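Local coordinates for ribosomal RNA small subunit methyltransferase E (Legionella pneumophila, PDB 5O95), which probably methylates the N3 position of a uracil in 16S ribosomal RNA, using S-adenosyl-L-methionine as methyl donor, at residues Q87-G92 with P112-R117; I83-A88 with L194-E199. All coordinates share one frame; numbering follows the deposited sequence.

Contact 1 of 2, residues Q87-G92 with P112-R117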
loop_
_atom_site.group_PDB
_atom_site.type_symbol
_atom_site.label_atom_id
_atom_site.label_comp_id
_atom_site.label_asym_id
_atom_site.label_seq_id
_atom_site.Cartn_x
_atom_site.Cartn_y
_atom_site.Cartn_z
ATOM N N GLN B 87 -6.648 12.704 5.420
ATOM C CA GLN B 87 -7.116 11.320 5.415
ATOM C C GLN B 87 -8.250 11.210 6.415
ATOM O O GLN B 87 -8.047 11.470 7.605
ATOM C CB GLN B 87 -5.983 10.372 5.823
ATOM C CG GLN B 87 -6.367 8.892 5.824
ATOM C CD GLN B 87 -6.553 8.325 4.417
ATOM O OE1 GLN B 87 -6.053 8.882 3.453
ATOM N NE2 GLN B 87 -7.287 7.212 4.301
ATOM N N ALA B 88 -9.429 10.808 5.942
ATOM C CA ALA B 88 -10.565 10.679 6.846
ATOM C C ALA B 88 -10.284 9.606 7.890
ATOM O O ALA B 88 -9.687 8.567 7.592
ATOM C CB ALA B 88 -11.815 10.329 6.050
ATOM N N ILE B 89 -10.707 9.868 9.129
ATOM C CA ILE B 89 -10.499 8.896 10.193
ATOM C C ILE B 89 -11.354 7.660 9.936
ATOM O O ILE B 89 -12.366 7.708 9.230
ATOM C CB ILE B 89 -10.722 9.505 11.591
ATOM C CG1 ILE B 89 -12.150 10.040 11.734
ATOM C CG2 ILE B 89 -9.698 10.608 11.842
ATOM C CD1 ILE B 89 -12.488 10.512 13.165
ATOM N N SER B 90 -10.912 6.526 10.471
ATOM C CA SER B 90 -11.491 5.252 10.090
ATOM C C SER B 90 -11.430 4.303 11.275
ATOM O O SER B 90 -10.692 4.520 12.235
ATOM C CB SER B 90 -10.777 4.644 8.873
ATOM O OG SER B 90 -9.402 4.492 9.157
ATOM N N LYS B 91 -12.233 3.246 11.191
ATOM C CA LYS B 91 -12.242 2.216 12.222
ATOM C C LYS B 91 -10.971 1.361 12.137
ATOM O O LYS B 91 -10.205 1.411 11.163
ATOM C CB LYS B 91 -13.490 1.347 12.087
ATOM C CG LYS B 91 -13.471 0.511 10.840
ATOM C CD LYS B 91 -14.813 -0.157 10.612
ATOM C CE LYS B 91 -14.737 -1.097 9.417
ATOM N NZ LYS B 91 -15.990 -1.894 9.263
ATOM N N GLY B 92 -10.749 0.562 13.175
ATOM C CA GLY B 92 -9.596 -0.320 13.207
ATOM C C GLY B 92 -8.289 0.460 13.230
ATOM O O GLY B 92 -8.196 1.567 13.777
ATOM N N PRO B 112 -5.406 14.420 9.907
ATOM C CA PRO B 112 -6.560 13.537 10.130
ATOM C C PRO B 112 -7.828 14.347 9.921
ATOM O O PRO B 112 -7.956 15.463 10.415
ATOM C CB PRO B 112 -6.396 13.100 11.594
ATOM C CG PRO B 112 -4.927 13.379 11.924
ATOM C CD PRO B 112 -4.593 14.593 11.118
ATOM N N LEU B 113 -8.755 13.793 9.145
ATOM C CA LEU B 113 -9.920 14.528 8.689
ATOM C C LEU B 113 -11.177 13.911 9.284
ATOM O O LEU B 113 -11.311 12.688 9.340
ATOM C CB LEU B 113 -9.992 14.479 7.159
ATOM C CG LEU B 113 -10.957 15.440 6.463
ATOM C CD1 LEU B 113 -10.582 16.905 6.734
ATOM C CD2 LEU B 113 -10.983 15.153 4.973
ATOM N N ILE B 114 -12.095 14.764 9.726
ATOM C CA ILE B 114 -13.412 14.333 10.190
ATOM C C ILE B 114 -14.416 14.803 9.160
ATOM O O ILE B 114 -14.461 15.994 8.825
ATOM C CB ILE B 114 -13.730 14.899 11.585
ATOM C CG1 ILE B 114 -12.584 14.562 12.545
ATOM C CG2 ILE B 114 -15.050 14.331 12.074
ATOM C CD1 ILE B 114 -12.603 15.392 13.825
ATOM N N THR B 115 -15.192 13.859 8.620
ATOM C CA THR B 115 -16.210 14.131 7.627
ATOM C C THR B 115 -17.505 13.486 8.090
ATOM O O THR B 115 -17.533 12.733 9.069
ATOM C CB THR B 115 -15.819 13.599 6.238
ATOM O OG1 THR B 115 -16.080 12.193 6.170
ATOM C CG2 THR B 115 -14.347 13.849 5.952
ATOM N N GLU B 116 -18.577 13.788 7.352
ATOM C CA GLU B 116 -19.926 13.447 7.796
ATOM C C GLU B 116 -20.128 11.938 7.857
ATOM O O GLU B 116 -20.811 11.433 8.758
ATOM C CB GLU B 116 -20.942 14.109 6.868
ATOM C CG GLU B 116 -22.400 13.859 7.217
ATOM C CD GLU B 116 -23.357 14.665 6.346
ATOM O OE1 GLU B 116 -23.333 15.913 6.416
ATOM O OE2 GLU B 116 -24.128 14.049 5.581
ATOM N N ARG B 117 -19.513 11.194 6.936
ATOM C CA ARG B 117 -19.738 9.760 6.837
ATOM C C ARG B 117 -18.646 8.905 7.482
ATOM O O ARG B 117 -18.614 7.694 7.248
ATOM C CB ARG B 117 -19.954 9.360 5.382
ATOM C CG ARG B 117 -21.107 10.117 4.773
ATOM C CD ARG B 117 -21.465 9.589 3.410
ATOM N NE ARG B 117 -22.680 10.209 2.892
ATOM C CZ ARG B 117 -23.034 10.148 1.611
ATOM N NH1 ARG B 117 -22.250 9.513 0.747
ATOM N NH2 ARG B 117 -24.160 10.718 1.194
#

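Contact 2 of 2, residues I83-A88 with L194-E199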
loop_
_atom_site.group_PDB
_atom_site.type_symbol
_atom_site.label_atom_id
_atom_site.label_comp_id
_atom_site.label_asym_id
_atom_site.label_seq_id
_atom_site.Cartn_x
_atom_site.Cartn_y
_atom_site.Cartn_z
ATOM N N ILE B 83 3.075 17.096 -0.921
ATOM C CA ILE B 83 1.691 16.633 -0.871
ATOM C C ILE B 83 1.202 16.790 0.558
ATOM O O ILE B 83 1.871 16.348 1.499
ATOM C CB ILE B 83 1.586 15.167 -1.303
ATOM C CG1 ILE B 83 2.224 14.975 -2.689
ATOM C CG2 ILE B 83 0.126 14.725 -1.280
ATOM C CD1 ILE B 83 2.249 13.520 -3.137
ATOM N N HIS B 84 0.049 17.426 0.719
ATOM C CA HIS B 84 -0.653 17.502 1.995
ATOM C C HIS B 84 -1.856 16.569 1.885
ATOM O O HIS B 84 -2.818 16.875 1.171
ATOM C CB HIS B 84 -1.109 18.929 2.266
ATOM C CG HIS B 84 -1.772 19.103 3.597
ATOM N ND1 HIS B 84 -2.189 20.330 4.058
ATOM C CD2 HIS B 84 -2.082 18.210 4.568
ATOM C CE1 HIS B 84 -2.728 20.189 5.258
ATOM N NE2 HIS B 84 -2.678 18.911 5.589
ATOM N N LEU B 85 -1.784 15.438 2.591
ATOM C CA LEU B 85 -2.822 14.419 2.599
ATOM C C LEU B 85 -3.779 14.699 3.744
ATOM O O LEU B 85 -3.345 14.843 4.888
ATOM C CB LEU B 85 -2.187 13.051 2.848
ATOM C CG LEU B 85 -3.230 11.950 3.073
ATOM C CD1 LEU B 85 -4.164 11.746 1.855
ATOM C CD2 LEU B 85 -2.523 10.643 3.464
ATOM N N ALA B 86 -5.077 14.752 3.432
ATOM C CA ALA B 86 -6.124 14.869 4.445
ATOM C C ALA B 86 -6.857 13.539 4.401
ATOM O O ALA B 86 -7.534 13.239 3.414
ATOM C CB ALA B 86 -7.061 16.037 4.133
ATOM N N GLN B 87 -6.648 12.704 5.420
ATOM C CA GLN B 87 -7.116 11.320 5.415
ATOM C C GLN B 87 -8.250 11.210 6.415
ATOM O O GLN B 87 -8.047 11.470 7.605
ATOM C CB GLN B 87 -5.983 10.372 5.823
ATOM C CG GLN B 87 -6.367 8.892 5.824
ATOM C CD GLN B 87 -6.553 8.325 4.417
ATOM O OE1 GLN B 87 -6.053 8.882 3.453
ATOM N NE2 GLN B 87 -7.287 7.212 4.301
ATOM N N ALA B 88 -9.429 10.808 5.942
ATOM C CA ALA B 88 -10.565 10.679 6.846
ATOM C C ALA B 88 -10.284 9.606 7.890
ATOM O O ALA B 88 -9.687 8.567 7.592
ATOM C CB ALA B 88 -11.815 10.329 6.050
ATOM N N LEU B 194 -4.651 16.799 -1.092
ATOM C CA LEU B 194 -5.427 15.637 -1.513
ATOM C C LEU B 194 -6.324 15.211 -0.369
ATOM O O LEU B 194 -5.833 14.872 0.713
ATOM C CB LEU B 194 -4.490 14.479 -1.866
ATOM C CG LEU B 194 -5.129 13.128 -2.155
ATOM C CD1 LEU B 194 -5.934 13.199 -3.439
ATOM C CD2 LEU B 194 -4.029 12.068 -2.219
ATOM N N ILE B 195 -7.630 15.192 -0.626
ATOM C CA ILE B 195 -8.629 14.727 0.331
ATOM C C ILE B 195 -8.998 13.292 -0.017
ATOM O O ILE B 195 -9.465 13.016 -1.128
ATOM C CB ILE B 195 -9.882 15.613 0.297
ATOM C CG1 ILE B 195 -9.537 17.034 0.741
ATOM C CG2 ILE B 195 -10.952 15.030 1.225
ATOM C CD1 ILE B 195 -10.693 17.987 0.679
ATOM N N ILE B 196 -8.803 12.382 0.933
ATOM C CA ILE B 196 -9.320 11.019 0.846
ATOM C C ILE B 196 -10.404 10.895 1.895
ATOM O O ILE B 196 -10.132 11.053 3.092
ATOM C CB ILE B 196 -8.215 9.997 1.112
ATOM C CG1 ILE B 196 -7.038 10.319 0.197
ATOM C CG2 ILE B 196 -8.749 8.570 0.969
ATOM C CD1 ILE B 196 -6.412 9.158 -0.399
ATOM N N GLY B 197 -11.635 10.631 1.450
ATOM C CA GLY B 197 -12.749 10.487 2.352
ATOM C C GLY B 197 -12.898 9.081 2.892
ATOM O O GLY B 197 -12.104 8.182 2.612
ATOM N N PRO B 198 -13.940 8.877 3.692
ATOM C CA PRO B 198 -14.216 7.545 4.230
ATOM C C PRO B 198 -14.810 6.660 3.149
ATOM O O PRO B 198 -15.188 7.108 2.065
ATOM C CB PRO B 198 -15.256 7.821 5.322
ATOM C CG PRO B 198 -16.021 9.025 4.783
ATOM C CD PRO B 198 -14.975 9.861 4.051
ATOM N N GLU B 199 -14.913 5.374 3.478
ATOM C CA GLU B 199 -15.435 4.410 2.516
ATOM C C GLU B 199 -16.839 4.766 2.057
ATOM O O GLU B 199 -17.181 4.518 0.901
ATOM C CB GLU B 199 -15.344 2.991 3.077
ATOM C CG GLU B 199 -13.923 2.683 3.547
ATOM C CD GLU B 199 -13.475 1.247 3.343
ATOM O OE1 GLU B 199 -14.329 0.337 3.416
ATOM O OE2 GLU B 199 -12.256 1.038 3.123
#

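Contact 1 of 2, residues Q87-G92 with P112-R117
The carbonyl oxygen of Leu-113 is gripped by the backbone of 87-92 from two neighbouring residues. Ile-89 N donates a hydrogen bond to Leu-113 O at 2.9 Å, almost head-on to the carbonyl, and Ala-88 CA adds a CA-H...O contact with the same oxygen at 3.3 Å. Leu-113 also uses its amide: Leu-113 N donates a hydrogen bond to Gln-87 O, two residues back from Ile-89, again at 2.9 Å, but from above the carbonyl plane, 48° out of it. One residue bonding through N and O to the two neighbours of its bridge partner, Ala-88, is the signature of parallel pairing, here between the strands of a beta-alpha-beta unit whose connecting helix is 94-104.

Past the last bridge the two chains part, and the side chain of Ile-89 takes over. Its CG1 sits between the backbone N and the carbonyl carbon (chi1 60°), and the two branches diverge: CG2 meets Pro-112 CB at 4.1 Å, the side chains crossing at about a right angle, while CD1 reaches Ile-114 CG1, also at 4.1 Å. Met-95 of the helix touches both Ile-89 and Pro-112. The two main-chain bonds of Leu-113 thus fix the strand ends, with apolar Ile-89, Pro-112 and Ile-114 packed beside them.

Contact 2 of 2, residues I83-A88 with L194-E199
Leu-85 and Ile-196 meet at a slant on one face of the sheet, Ile-196 lying two residues beyond Leu-194, the bridge partner of Leu-85. With CG anti to the backbone N (chi1 172°), Leu-85 brings its CD1 branch to 3.6 Å from Ile-196 CG1, and the same methyl lies 4.1 Å from Leu-194 CD2. One branch therefore touches both neighbours on the adjoining strand.

The next residue on this face, Gln-87, also leans over Ile-196. Its chain bends at chi2 (72°), bringing the amide against the branched isoleucine: OE1 is 3.4 Å from Ile-196 CB, and NE2 is nearest CG2. The contact is with hydrocarbon, and Gln-87 OE1 is buried without a polar partner anywhere in the model.

On the other face the side chains are smaller on one strand: Ala-86 CB faces Ile-195 CG1 across a looser 4.3 Å. At the end of the ladder Ala-88 CB packs against Pro-198 CD at 3.8 Å, just after Gly-197, a residue seen to bind S-adenosyl-L-methionine in this protein. Beneath these side chains four backbone hydrogen bonds join the parallel strands, the shortest from Ala-86 N to Leu-194 O at 2.8 Å.

The strand pair is sandwiched between helices. Helix 227-242 covers the face of Leu-85 and Gln-87, with Ala-231 touching Gln-87 and Ala-234 touching Leu-194, whereas Phe-162 of helix 159-165 packs on Ala-86 and Ile-195. Strand 170-174 flanks 191-196 on its far edge, where Leu-174, another cofactor-binding residue, touches Ile-196.

How the contacts relate
Contacts 1 and 2 lie about 9 Å apart, centre to centre, and share Gln-87 and Ala-88 at the end of strand 82-88. That strand comes first along the chain, followed by 109-114 and much later by 191-196, yet it lies between the two in a six-stranded parallel sheet. Contact 1 closes a local beta-alpha-beta unit, while contact 2 spans more than a hundred residues. The two also touch directly: Leu-113 CD2 packs on Ile-195 CG2 at 3.7 Å, and Thr-115 meets Pro-198. Together they form the middle of the sheet in the RsmE methyltransferase domain, of the SPOUT clan, with the cofactor-binding Gly-197 following directly after strand 191-196.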